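Local coordinates for glutaredoxin related protein (Sulfolobus solfataricus, PDB 4MNN), which probably catalyses thiol-disulfide exchange as an atypical protein disulfide oxidoreductase of the glutaredoxin family, at residues V86-R91 with A118-Q123; K97-S102 with E129-E134; G101-F106 with P154-N159; F106-C111 with Y136-Y141. All coordinates share one frame; numbering follows the deposited sequence.

How the interactions relate
Interactions 2, 3 and 4 lie in one mixed sheet and all use strand 101-107. Interaction 2 pairs its start with strand 131-137, interaction 4 pairs its end with the same strand about 21 Å away (centre to centre), and interaction 3 lays strand 155-158 along its other edge. Interactions 2 and 3 share G101 and S102; interactions 3 and 4 share F106. Interaction 1, about 13 Å from interaction 2 between centres, sets the loop before helix 90-96 against helix 114-127, whose L121 packs on L105 and L133. Along the chain, the first segments of all four precede every second segment. Together they join parts of the thioredoxin-like unit, with interactions 3 and 4 lying at its C111-C114 disulfide.

Interaction 1 (V86-R91 with A118-Q123); sequences VNLDER and AEFLYQ
The ring of F120 is met obliquely by L88, whose methyl CD2 stands 3.7 Å from F120 CD1, with F120 CE1 a little farther off; the two side chains cross at about a right angle. F120 has CG anti to the backbone N (chi1 177°), and this carries the ring over to the leucine although its CB does not point there. The second flat group, the Q123 carboxamide, lies at the end of an extended chain against the backbone of the loop. Its end comes close to the backbone N of N87, but which way round the amide sits is uncertain. L88 touches both helical residues: beside F120, its CD1 rests 3.7 Å from Q123 CB, while its CG packs against the same stem. These residues belong to helix 114-127, which begins at C114, the second cysteine of the CxxC disulfide, as in thioredoxin folds; residues 86-89, in the connection between helix 71-83 and helix 90-96, run beside it, and D89 caps the latter helix. With an alanine in place of L88, both methyls would go, which would probably open a gap beside the F120 ring and strip the Q123 stem of its apolar cover. V86 continues the contact along the helix, touching Q126 and I127.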
loop_
_atom_site.group_PDB
_atom_site.type_symbol
_atom_site.label_atom_id
_atom_site.label_comp_id
_atom_site.label_asym_id
_atom_site.label_seq_id
_atom_site.Cartn_x
_atom_site.Cartn_y
_atom_site.Cartn_z
ATOM N N VAL A 86 -0.871 -0.554 15.539
ATOM C CA VAL A 86 -0.592 -1.750 14.757
ATOM C C VAL A 86 -1.315 -2.908 15.455
ATOM O O VAL A 86 -1.417 -2.937 16.686
ATOM C CB VAL A 86 0.938 -1.979 14.680
ATOM C CG1 VAL A 86 1.260 -3.461 14.604
ATOM C CG2 VAL A 86 1.502 -1.236 13.433
ATOM N N ASN A 87 -1.838 -3.851 14.686
ATOM C CA ASN A 87 -2.544 -4.958 15.305
ATOM C C ASN A 87 -1.822 -6.312 15.230
ATOM O O ASN A 87 -2.383 -7.335 15.620
ATOM C CB ASN A 87 -3.967 -5.042 14.740
ATOM C CG ASN A 87 -4.811 -3.810 15.121
ATOM O OD1 ASN A 87 -5.037 -3.543 16.315
ATOM N ND2 ASN A 87 -5.259 -3.048 14.119
ATOM N N LEU A 88 -0.588 -6.324 14.729
ATOM C CA LEU A 88 0.173 -7.574 14.684
ATOM C C LEU A 88 0.549 -7.897 16.150
ATOM O O LEU A 88 0.690 -6.987 16.975
ATOM C CB LEU A 88 1.437 -7.390 13.836
ATOM C CG LEU A 88 1.163 -7.051 12.370
ATOM C CD1 LEU A 88 2.462 -6.928 11.632
ATOM C CD2 LEU A 88 0.324 -8.127 11.740
ATOM N N ASP A 89 0.716 -9.173 16.486
ATOM C CA ASP A 89 1.053 -9.525 17.871
ATOM C C ASP A 89 2.526 -9.206 18.173
ATOM O O ASP A 89 3.305 -8.945 17.254
ATOM C CB ASP A 89 0.744 -11.012 18.142
ATOM C CG ASP A 89 1.660 -11.958 17.379
ATOM O OD1 ASP A 89 1.120 -12.806 16.636
ATOM O OD2 ASP A 89 2.915 -11.868 17.515
ATOM N N GLU A 90 2.900 -9.237 19.448
ATOM C CA GLU A 90 4.259 -8.892 19.863
ATOM C C GLU A 90 5.375 -9.696 19.202
ATOM O O GLU A 90 6.436 -9.161 18.944
ATOM C CB GLU A 90 4.398 -9.014 21.383
ATOM C CG GLU A 90 3.291 -8.326 22.164
ATOM C CD GLU A 90 3.500 -8.374 23.694
ATOM O OE1 GLU A 90 2.566 -7.974 24.426
ATOM O OE2 GLU A 90 4.582 -8.793 24.164
ATOM N N ARG A 91 5.150 -10.971 18.944
ATOM C CA ARG A 91 6.193 -11.775 18.326
ATOM C C ARG A 91 6.393 -11.347 16.886
ATOM O O ARG A 91 7.527 -11.195 16.453
ATOM C CB ARG A 91 5.867 -13.263 18.377
ATOM C CG ARG A 91 5.812 -13.856 19.771
ATOM C CD ARG A 91 4.355 -14.045 20.170
ATOM N NE ARG A 91 4.118 -13.322 21.390
ATOM C CZ ARG A 91 2.927 -12.993 21.852
ATOM N NH1 ARG A 91 1.838 -13.315 21.182
ATOM N NH2 ARG A 91 2.849 -12.361 23.001
ATOM N N ALA A 118 -1.261 -7.739 1.785
ATOM C CA ALA A 118 -1.064 -6.296 1.821
ATOM C C ALA A 118 -1.285 -5.757 3.234
ATOM O O ALA A 118 -0.514 -4.934 3.727
ATOM C CB ALA A 118 -2.005 -5.616 0.884
ATOM N N GLU A 119 -2.357 -6.192 3.897
ATOM C CA GLU A 119 -2.625 -5.674 5.247
ATOM C C GLU A 119 -1.482 -5.934 6.213
ATOM O O GLU A 119 -1.101 -5.081 7.024
ATOM C CB GLU A 119 -3.907 -6.307 5.764
ATOM C CG GLU A 119 -4.388 -5.715 7.084
ATOM C CD GLU A 119 -5.897 -5.508 7.082
ATOM O OE1 GLU A 119 -6.656 -6.514 7.072
ATOM O OE2 GLU A 119 -6.318 -4.335 7.081
ATOM N N PHE A 120 -0.927 -7.135 6.112
ATOM C CA PHE A 120 0.179 -7.576 6.945
ATOM C C PHE A 120 1.402 -6.691 6.637
ATOM O O PHE A 120 2.000 -6.103 7.544
ATOM C CB PHE A 120 0.474 -9.055 6.644
ATOM C CG PHE A 120 1.656 -9.607 7.394
ATOM C CD1 PHE A 120 1.533 -9.993 8.726
ATOM C CD2 PHE A 120 2.885 -9.764 6.759
ATOM C CE1 PHE A 120 2.628 -10.541 9.429
ATOM C CE2 PHE A 120 3.984 -10.302 7.436
ATOM C CZ PHE A 120 3.854 -10.695 8.777
ATOM N N LEU A 121 1.725 -6.525 5.356
ATOM C CA LEU A 121 2.893 -5.705 5.013
ATOM C C LEU A 121 2.702 -4.221 5.298
ATOM O O LEU A 121 3.667 -3.545 5.647
ATOM C CB LEU A 121 3.299 -5.938 3.547
ATOM C CG LEU A 121 3.836 -7.350 3.312
ATOM C CD1 LEU A 121 4.126 -7.551 1.792
ATOM C CD2 LEU A 121 5.150 -7.573 4.139
ATOM N N TYR A 122 1.469 -3.714 5.196
ATOM C CA TYR A 122 1.225 -2.290 5.504
ATOM C C TYR A 122 1.607 -2.075 6.959
ATOM O O TYR A 122 2.171 -1.036 7.320
ATOM C CB TYR A 122 -0.240 -1.912 5.333
ATOM C CG TYR A 122 -0.694 -1.815 3.899
ATOM C CD1 TYR A 122 -2.007 -2.167 3.540
ATOM C CD2 TYR A 122 0.176 -1.338 2.900
ATOM C CE1 TYR A 122 -2.456 -2.041 2.211
ATOM C CE2 TYR A 122 -0.256 -1.208 1.553
ATOM C CZ TYR A 122 -1.579 -1.556 1.231
ATOM O OH TYR A 122 -2.052 -1.385 -0.046
ATOM N N GLN A 123 1.309 -3.060 7.800
ATOM C CA GLN A 123 1.648 -2.919 9.215
ATOM C C GLN A 123 3.149 -3.037 9.430
ATOM O O GLN A 123 3.700 -2.353 10.275
ATOM C CB GLN A 123 0.874 -3.932 10.036
ATOM C CG GLN A 123 -0.614 -3.561 10.046
ATOM C CD GLN A 123 -1.444 -4.571 10.760
ATOM O OE1 GLN A 123 -1.946 -5.517 10.160
ATOM N NE2 GLN A 123 -1.587 -4.391 12.067
#

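Interaction 2 (K97-S102 with E129-E134); sequences KQVRGS and ENVKLE
G101 is gripped by the strand beginning at V131 through both of its backbone polar atoms. Its N donates to N130 O at 2.9 Å (156° at the hydrogen), and its O accepts from K132 N, also at 2.9 Å. These bonds set a parallel register, G101 beside V131 and S102 beside K132. At phi 91°, a CB on G101 would be pressed against the carbonyl O of R100. Just before the strand, the R100 guanidinium stacks on the N130 amide, their planes 28° apart, with R100 NH2 3.6 Å from N130 CG. On the V131 side, V99 CG1 meets V131 CG2 at 3.8 Å. On the side of S102 and K132 a water closes the contact: it accepts from S102 OG (2.7 Å) and donates to K132 O and to E134 OE1. Farther out, Y63 OH bonds E134 OE2, so the carboxylate facing the water is held from its other oxygen. The pairing opens the parallel strands of the beta-alpha-beta unit made with helix 114-127. Two direct bonds thus fix the register at G101, while beyond them the polar side chains of these segments are linked through a water and a guanidinium-amide stack rather than by direct hydrogen bonds to one another.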
loop_
_atom_site.group_PDB
_atom_site.type_symbol
_atom_site.label_atom_id
_atom_site.label_comp_id
_atom_site.label_asym_id
_atom_site.label_seq_id
_atom_site.Cartn_x
_atom_site.Cartn_y
_atom_site.Cartn_z
ATOM N N LYS A 97 10.604 -6.210 12.775
ATOM C CA LYS A 97 11.619 -5.162 12.939
ATOM C C LYS A 97 13.022 -5.561 12.473
ATOM O O LYS A 97 13.912 -4.691 12.355
ATOM C CB LYS A 97 11.717 -4.747 14.420
ATOM C CG LYS A 97 10.465 -4.079 14.953
ATOM C CD LYS A 97 10.634 -3.732 16.431
ATOM C CE LYS A 97 9.496 -2.879 16.926
ATOM N NZ LYS A 97 9.720 -2.453 18.360
ATOM N N GLN A 98 13.216 -6.860 12.217
ATOM C CA GLN A 98 14.508 -7.376 11.807
ATOM C C GLN A 98 14.752 -7.219 10.330
ATOM O O GLN A 98 15.890 -7.219 9.867
ATOM C CB GLN A 98 14.623 -8.858 12.147
ATOM C CG GLN A 98 14.619 -9.122 13.627
ATOM C CD GLN A 98 15.451 -8.127 14.384
ATOM O OE1 GLN A 98 16.676 -8.002 14.174
ATOM N NE2 GLN A 98 14.805 -7.402 15.276
ATOM N N VAL A 99 13.673 -7.128 9.575
ATOM C CA VAL A 99 13.820 -7.026 8.142
ATOM C C VAL A 99 14.438 -5.692 7.724
ATOM O O VAL A 99 14.301 -4.669 8.413
ATOM C CB VAL A 99 12.443 -7.268 7.453
ATOM C CG1 VAL A 99 12.605 -7.366 5.947
ATOM C CG2 VAL A 99 11.855 -8.596 7.966
ATOM N N ARG A 100 15.155 -5.735 6.604
ATOM C CA ARG A 100 15.774 -4.543 6.032
ATOM C C ARG A 100 15.677 -4.562 4.509
ATOM O O ARG A 100 15.662 -5.632 3.881
ATOM C CB ARG A 100 17.246 -4.461 6.424
ATOM C CG ARG A 100 17.488 -4.004 7.865
ATOM C CD ARG A 100 18.956 -3.693 8.100
ATOM N NE ARG A 100 19.175 -2.918 9.328
ATOM C CZ ARG A 100 19.153 -1.589 9.397
ATOM N NH1 ARG A 100 19.369 -0.982 10.558
ATOM N NH2 ARG A 100 18.934 -0.861 8.306
ATOM N N GLY A 101 15.592 -3.373 3.929
ATOM C CA GLY A 101 15.578 -3.283 2.486
ATOM C C GLY A 101 14.267 -3.305 1.739
ATOM O O GLY A 101 13.181 -3.141 2.279
ATOM N N SER A 102 14.393 -3.547 0.454
ATOM C CA SER A 102 13.234 -3.551 -0.423
ATOM C C SER A 102 12.325 -4.744 -0.185
ATOM O O SER A 102 12.787 -5.870 -0.012
ATOM C CB SER A 102 13.712 -3.573 -1.873
ATOM O OG SER A 102 12.628 -3.759 -2.774
ATOM N N GLU A 129 10.977 1.341 9.716
ATOM C CA GLU A 129 11.386 2.350 8.748
ATOM C C GLU A 129 12.529 1.902 7.864
ATOM O O GLU A 129 12.867 2.592 6.893
ATOM C CB GLU A 129 11.826 3.623 9.473
ATOM C CG GLU A 129 10.794 4.195 10.383
ATOM C CD GLU A 129 11.336 5.375 11.156
ATOM O OE1 GLU A 129 11.761 6.358 10.492
ATOM O OE2 GLU A 129 11.337 5.305 12.410
ATOM N N ASN A 130 13.144 0.766 8.201
ATOM C CA ASN A 130 14.281 0.267 7.426
ATOM C C ASN A 130 13.812 -0.581 6.246
ATOM O O ASN A 130 14.633 -1.082 5.468
ATOM C CB ASN A 130 15.188 -0.575 8.330
ATOM C CG ASN A 130 15.758 0.221 9.492
ATOM O OD1 ASN A 130 15.715 -0.221 10.650
ATOM N ND2 ASN A 130 16.297 1.386 9.196
ATOM N N VAL A 131 12.501 -0.783 6.148
ATOM C CA VAL A 131 11.918 -1.553 5.042
ATOM C C VAL A 131 11.360 -0.531 4.042
ATOM O O VAL A 131 10.826 0.485 4.451
ATOM C CB VAL A 131 10.748 -2.473 5.544
ATOM C CG1 VAL A 131 9.767 -2.764 4.405
ATOM C CG2 VAL A 131 11.308 -3.818 6.055
ATOM N N LYS A 132 11.514 -0.783 2.746
ATOM C CA LYS A 132 10.948 0.118 1.740
ATOM C C LYS A 132 9.917 -0.735 1.011
ATOM O O LYS A 132 10.274 -1.557 0.169
ATOM C CB LYS A 132 12.003 0.616 0.751
ATOM C CG LYS A 132 11.364 1.574 -0.270
ATOM C CD LYS A 132 12.321 2.004 -1.341
ATOM C CE LYS A 132 11.688 3.096 -2.168
ATOM N NZ LYS A 132 12.574 3.620 -3.232
ATOM N N LEU A 133 8.646 -0.554 1.393
ATOM C CA LEU A 133 7.527 -1.317 0.834
ATOM C C LEU A 133 6.928 -0.710 -0.426
ATOM O O LEU A 133 6.581 0.466 -0.461
ATOM C CB LEU A 133 6.398 -1.453 1.896
ATOM C CG LEU A 133 5.137 -2.204 1.414
ATOM C CD1 LEU A 133 5.530 -3.651 1.100
ATOM C CD2 LEU A 133 4.032 -2.138 2.484
ATOM N N GLU A 134 6.802 -1.521 -1.462
ATOM C CA GLU A 134 6.164 -1.087 -2.709
ATOM C C GLU A 134 5.193 -2.182 -3.080
ATOM O O GLU A 134 5.542 -3.373 -2.972
ATOM C CB GLU A 134 7.211 -0.904 -3.816
ATOM C CG GLU A 134 8.108 0.330 -3.512
ATOM C CD GLU A 134 9.238 0.533 -4.505
ATOM O OE1 GLU A 134 10.118 -0.342 -4.609
ATOM O OE2 GLU A 134 9.235 1.579 -5.168
HETATM O O HOH W 1 11.086 -1.529 -2.456
#

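Interaction 3 (G101-F106 with P154-N159)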
loop_
_atom_site.group_PDB
_atom_site.type_symbol
_atom_site.label_atom_id
_atom_site.label_comp_id
_atom_site.label_asym_id
_atom_site.label_seq_id
_atom_site.Cartn_x
_atom_site.Cartn_y
_atom_site.Cartn_z
ATOM N N GLY A 101 15.592 -3.373 3.929
ATOM C CA GLY A 101 15.578 -3.283 2.486
ATOM C C GLY A 101 14.267 -3.305 1.739
ATOM O O GLY A 101 13.181 -3.141 2.279
ATOM N N SER A 102 14.393 -3.547 0.454
ATOM C CA SER A 102 13.234 -3.551 -0.423
ATOM C C SER A 102 12.325 -4.744 -0.185
ATOM O O SER A 102 12.787 -5.870 -0.012
ATOM C CB SER A 102 13.712 -3.573 -1.873
ATOM O OG SER A 102 12.628 -3.759 -2.774
ATOM N N VAL A 103 11.030 -4.465 -0.165
ATOM C CA VAL A 103 10.014 -5.500 -0.046
ATOM C C VAL A 103 8.988 -5.111 -1.111
ATOM O O VAL A 103 8.395 -4.028 -1.038
ATOM C CB VAL A 103 9.315 -5.509 1.354
ATOM C CG1 VAL A 103 8.212 -6.617 1.390
ATOM C CG2 VAL A 103 10.350 -5.762 2.444
ATOM N N LYS A 104 8.809 -5.955 -2.127
ATOM C CA LYS A 104 7.825 -5.695 -3.168
ATOM C C LYS A 104 6.775 -6.772 -3.165
ATOM O O LYS A 104 7.090 -7.965 -3.225
ATOM C CB LYS A 104 8.463 -5.661 -4.554
ATOM C CG LYS A 104 9.464 -4.522 -4.663
ATOM C CD LYS A 104 10.204 -4.517 -5.991
ATOM C CE LYS A 104 11.122 -3.271 -5.998
ATOM N NZ LYS A 104 11.670 -3.001 -7.322
ATOM N N LEU A 105 5.528 -6.339 -3.125
ATOM C CA LEU A 105 4.401 -7.263 -3.136
ATOM C C LEU A 105 3.655 -7.097 -4.453
ATOM O O LEU A 105 3.284 -5.985 -4.801
ATOM C CB LEU A 105 3.434 -6.941 -1.982
ATOM C CG LEU A 105 2.107 -7.720 -2.075
ATOM C CD1 LEU A 105 2.380 -9.210 -1.894
ATOM C CD2 LEU A 105 1.094 -7.246 -0.990
ATOM N N PHE A 106 3.480 -8.184 -5.195
ATOM C CA PHE A 106 2.705 -8.162 -6.419
ATOM C C PHE A 106 1.328 -8.723 -6.126
ATOM O O PHE A 106 1.201 -9.768 -5.493
ATOM C CB PHE A 106 3.398 -8.993 -7.502
ATOM C CG PHE A 106 4.694 -8.350 -7.975
ATOM C CD1 PHE A 106 4.700 -7.520 -9.086
ATOM C CD2 PHE A 106 5.857 -8.472 -7.223
ATOM C CE1 PHE A 106 5.838 -6.813 -9.439
ATOM C CE2 PHE A 106 7.014 -7.766 -7.560
ATOM C CZ PHE A 106 6.993 -6.935 -8.676
ATOM N N PRO A 154 -0.715 -13.678 -4.274
ATOM C CA PRO A 154 0.311 -12.678 -3.967
ATOM C C PRO A 154 1.708 -13.274 -4.077
ATOM O O PRO A 154 1.903 -14.485 -3.883
ATOM C CB PRO A 154 0.005 -12.292 -2.515
ATOM C CG PRO A 154 -0.554 -13.583 -1.944
ATOM C CD PRO A 154 -1.489 -14.016 -3.058
ATOM N N LYS A 155 2.691 -12.423 -4.379
ATOM C CA LYS A 155 4.077 -12.881 -4.458
ATOM C C LYS A 155 4.945 -11.749 -3.879
ATOM O O LYS A 155 4.812 -10.611 -4.301
ATOM C CB LYS A 155 4.480 -13.155 -5.920
ATOM C CG LYS A 155 5.932 -13.708 -6.032
ATOM C CD LYS A 155 6.114 -15.022 -5.226
ATOM C CE LYS A 155 7.579 -15.511 -5.256
ATOM N NZ LYS A 155 7.830 -16.712 -4.343
ATOM N N ILE A 156 5.802 -12.062 -2.903
ATOM C CA ILE A 156 6.640 -11.025 -2.301
ATOM C C ILE A 156 8.065 -11.251 -2.775
ATOM O O ILE A 156 8.547 -12.398 -2.816
ATOM C CB ILE A 156 6.658 -11.110 -0.746
ATOM C CG1 ILE A 156 5.224 -11.072 -0.181
ATOM C CG2 ILE A 156 7.463 -9.956 -0.190
ATOM C CD1 ILE A 156 5.148 -11.430 1.363
ATOM N N ILE A 157 8.706 -10.159 -3.158
ATOM C CA ILE A 157 10.100 -10.172 -3.610
ATOM C C ILE A 157 10.892 -9.358 -2.591
ATOM O O ILE A 157 10.553 -8.215 -2.299
ATOM C CB ILE A 157 10.251 -9.499 -5.013
ATOM C CG1 ILE A 157 9.376 -10.223 -6.037
ATOM C CG2 ILE A 157 11.758 -9.490 -5.438
ATOM C CD1 ILE A 157 9.737 -11.684 -6.273
ATOM N N PHE A 158 11.921 -9.964 -2.010
ATOM C CA PHE A 158 12.770 -9.261 -1.057
ATOM C C PHE A 158 14.145 -8.922 -1.693
ATOM O O PHE A 158 14.721 -9.757 -2.389
ATOM C CB PHE A 158 13.020 -10.140 0.178
ATOM C CG PHE A 158 11.760 -10.544 0.906
ATOM C CD1 PHE A 158 11.094 -11.718 0.577
ATOM C CD2 PHE A 158 11.264 -9.758 1.927
ATOM C CE1 PHE A 158 9.942 -12.112 1.265
ATOM C CE2 PHE A 158 10.117 -10.125 2.630
ATOM C CZ PHE A 158 9.447 -11.313 2.300
ATOM N N ASN A 159 14.629 -7.712 -1.439
ATOM C CA ASN A 159 15.919 -7.225 -1.930
ATOM C C ASN A 159 16.077 -7.400 -3.430
ATOM O O ASN A 159 17.198 -7.613 -3.913
ATOM C CB ASN A 159 17.059 -7.926 -1.169
ATOM C CG ASN A 159 16.990 -7.661 0.325
ATOM O OD1 ASN A 159 17.050 -6.511 0.757
ATOM N ND2 ASN A 159 16.830 -8.723 1.123
HETATM O O HOH W 2 12.338 -6.416 -3.523
HETATM O O HOH W 3 17.053 -4.436 -0.597
#
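Strands 101-106 and 155-158 run antiparallel, their axes 162° apart and 4.6 Å at closest approach, joined by five backbone hydrogen bonds. K104 and I157 form a hydrogen-bonded pair, as do F106 and K155; the bond from I157 N to K104 O is the shortest at 2.7 Å. Beyond the pairing, N159 N donates to S102 O at 3.0 Å. One face of the sheet carries V103, L105, I156 and F158. There V103 CG1 lies alongside I156 CG2 at 3.8 Å, and that same I156 methyl sits over a face of the F158 ring, offset toward its rim. L105 CD1 slants across to I156 CG1 and, at 3.9 Å, meets P154 CB. T117 of helix 114-127 covers L105 and I156 from beyond. On the opposite face, F106 has CG anti to the carbonyl carbon (chi1 -69°), which brings its CE2 to 3.7 Å from I157 CG1 and sets K155 O at the ring edge, in its plane. K104 ends in a salt bridge to D160. A water donating to both S102 OG and I157 O fastens the strands on this side. P154 follows a cis peptide bond and touches C111 and C114, consistent with the cis-proline that flanks the CxxC disulfide in the thioredoxin fold, here immediately before edge strand 155-158.

Interaction 4 (F106-C111 with Y136-Y141); sequences FVTPDC and YDATEY
F106 and Y136, which bury the most surface here, lie side by side on one face of the sheet. Their rings are nearly parallel, 11° apart, yet offset so that little of one ring covers the other, with centroids 5.1 Å from each other. Y136 CD1 stands over one face of F106, while Y136 CB packs 3.7 Å from F106 CD1. V107, next in buried area, carries the backbone pairing. Its N donates to Y136 O at 2.9 Å, and its O accepts from A138 N at 2.7 Å. V107 CG2 is turned to rest 3.6 Å from Y136 O. After the strands, T108 CG2 meets T139 CG2 at 3.7 Å, and P109 CD sits against the D137 carboxylate. D137 CG is anti to the backbone N (chi1 176°), and its OD1 forms an Asx turn, taking T139 N at 2.9 Å as well as T139 OG1. Putting an alanine at D137 would probably leave both T139 donors without their acceptor and the turn less firmly fixed. The bridges F106-Y136 and V107-D137 end the parallel run of strands 101-107 and 131-137. Strand 57-63 flanks the latter, Y63 stacking on Y136; E144 of helix 142-147 touches both F106 and Y136, and the loop beyond P109 leads to C111, in disulfide with C114 at the start of helix 114-127.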
loop_
_atom_site.group_PDB
_atom_site.type_symbol
_atom_site.label_atom_id
_atom_site.label_comp_id
_atom_site.label_asym_id
_atom_site.label_seq_id
_atom_site.Cartn_x
_atom_site.Cartn_y
_atom_site.Cartn_z
ATOM N N PHE A 106 3.480 -8.184 -5.195
ATOM C CA PHE A 106 2.705 -8.162 -6.419
ATOM C C PHE A 106 1.328 -8.723 -6.126
ATOM O O PHE A 106 1.201 -9.768 -5.493
ATOM C CB PHE A 106 3.398 -8.993 -7.502
ATOM C CG PHE A 106 4.694 -8.350 -7.975
ATOM C CD1 PHE A 106 4.700 -7.520 -9.086
ATOM C CD2 PHE A 106 5.857 -8.472 -7.223
ATOM C CE1 PHE A 106 5.838 -6.813 -9.439
ATOM C CE2 PHE A 106 7.014 -7.766 -7.560
ATOM C CZ PHE A 106 6.993 -6.935 -8.676
ATOM N N VAL A 107 0.306 -8.023 -6.613
ATOM C CA VAL A 107 -1.076 -8.448 -6.448
ATOM C C VAL A 107 -1.845 -8.216 -7.753
ATOM O O VAL A 107 -1.306 -7.669 -8.720
ATOM C CB VAL A 107 -1.816 -7.579 -5.357
ATOM C CG1 VAL A 107 -1.070 -7.626 -4.016
ATOM C CG2 VAL A 107 -1.937 -6.100 -5.842
ATOM N N THR A 108 -3.095 -8.679 -7.770
ATOM C CA THR A 108 -4.045 -8.386 -8.851
ATOM C C THR A 108 -5.399 -8.302 -8.142
ATOM O O THR A 108 -5.532 -8.767 -7.012
ATOM C CB THR A 108 -4.117 -9.480 -9.953
ATOM O OG1 THR A 108 -4.648 -10.702 -9.400
ATOM C CG2 THR A 108 -2.729 -9.726 -10.510
ATOM N N PRO A 109 -6.409 -7.670 -8.771
ATOM C CA PRO A 109 -7.746 -7.544 -8.177
ATOM C C PRO A 109 -8.384 -8.914 -7.932
ATOM O O PRO A 109 -8.940 -9.165 -6.863
ATOM C CB PRO A 109 -8.513 -6.735 -9.224
ATOM C CG PRO A 109 -7.470 -5.808 -9.739
ATOM C CD PRO A 109 -6.257 -6.749 -9.912
ATOM N N ASP A 110 -8.289 -9.809 -8.920
ATOM C CA ASP A 110 -8.868 -11.149 -8.782
ATOM C C ASP A 110 -7.897 -11.979 -7.972
ATOM O O ASP A 110 -7.219 -12.867 -8.506
ATOM C CB ASP A 110 -9.063 -11.792 -10.160
ATOM C CG ASP A 110 -9.822 -13.118 -10.093
ATOM O OD1 ASP A 110 -9.802 -13.845 -11.108
ATOM O OD2 ASP A 110 -10.444 -13.438 -9.041
ATOM N N CYS A 111 -7.817 -11.694 -6.672
ATOM C CA CYS A 111 -6.879 -12.425 -5.843
ATOM C C CYS A 111 -7.360 -12.490 -4.405
ATOM O O CYS A 111 -7.422 -11.477 -3.717
ATOM C CB CYS A 111 -5.499 -11.749 -5.924
ATOM S SG CYS A 111 -4.224 -12.481 -4.858
ATOM N N TYR A 136 2.620 -3.622 -6.147
ATOM C CA TYR A 136 2.377 -3.487 -7.585
ATOM C C TYR A 136 1.173 -4.277 -8.035
ATOM O O TYR A 136 1.083 -5.452 -7.736
ATOM C CB TYR A 136 3.552 -4.030 -8.400
ATOM C CG TYR A 136 4.845 -3.278 -8.217
ATOM C CD1 TYR A 136 5.700 -3.554 -7.135
ATOM C CD2 TYR A 136 5.217 -2.289 -9.130
ATOM C CE1 TYR A 136 6.904 -2.865 -6.967
ATOM C CE2 TYR A 136 6.419 -1.581 -8.969
ATOM C CZ TYR A 136 7.254 -1.877 -7.893
ATOM O OH TYR A 136 8.432 -1.178 -7.738
ATOM N N ASP A 137 0.260 -3.621 -8.750
ATOM C CA ASP A 137 -0.878 -4.300 -9.372
ATOM C C ASP A 137 -0.217 -4.887 -10.650
ATOM O O ASP A 137 0.133 -4.157 -11.596
ATOM C CB ASP A 137 -1.973 -3.315 -9.777
ATOM C CG ASP A 137 -3.148 -3.997 -10.523
ATOM O OD1 ASP A 137 -2.951 -5.028 -11.187
ATOM O OD2 ASP A 137 -4.275 -3.479 -10.481
ATOM N N ALA A 138 -0.006 -6.197 -10.630
ATOM C CA ALA A 138 0.655 -6.914 -11.709
ATOM C C ALA A 138 -0.051 -6.836 -13.062
ATOM O O ALA A 138 0.578 -7.115 -14.091
ATOM C CB ALA A 138 0.832 -8.378 -11.294
ATOM N N THR A 139 -1.349 -6.505 -13.059
ATOM C CA THR A 139 -2.095 -6.385 -14.326
ATOM C C THR A 139 -1.793 -5.058 -14.987
ATOM O O THR A 139 -1.848 -4.917 -16.221
ATOM C CB THR A 139 -3.650 -6.485 -14.112
ATOM O OG1 THR A 139 -4.137 -5.350 -13.370
ATOM C CG2 THR A 139 -3.977 -7.764 -13.377
ATOM N N GLU A 140 -1.449 -4.080 -14.164
ATOM C CA GLU A 140 -1.150 -2.733 -14.648
ATOM C C GLU A 140 0.350 -2.589 -14.892
ATOM O O GLU A 140 0.780 -2.091 -15.937
ATOM C CB GLU A 140 -1.632 -1.719 -13.587
ATOM C CG GLU A 140 -1.442 -0.253 -13.943
ATOM C CD GLU A 140 -2.217 0.126 -15.184
ATOM O OE1 GLU A 140 -3.386 -0.289 -15.289
ATOM O OE2 GLU A 140 -1.656 0.829 -16.036
ATOM N N TYR A 141 1.164 -3.030 -13.937
ATOM C CA TYR A 141 2.620 -2.934 -14.092
ATOM C C TYR A 141 3.183 -4.271 -14.576
ATOM O O TYR A 141 3.916 -4.979 -13.851
ATOM C CB TYR A 141 3.251 -2.501 -12.763
ATOM C CG TYR A 141 3.035 -1.023 -12.488
ATOM C CD1 TYR A 141 1.778 -0.525 -12.131
ATOM C CD2 TYR A 141 4.088 -0.125 -12.605
ATOM C CE1 TYR A 141 1.594 0.839 -11.886
ATOM C CE2 TYR A 141 3.921 1.253 -12.369
ATOM C CZ TYR A 141 2.687 1.727 -12.002
ATOM O OH TYR A 141 2.556 3.069 -11.713
#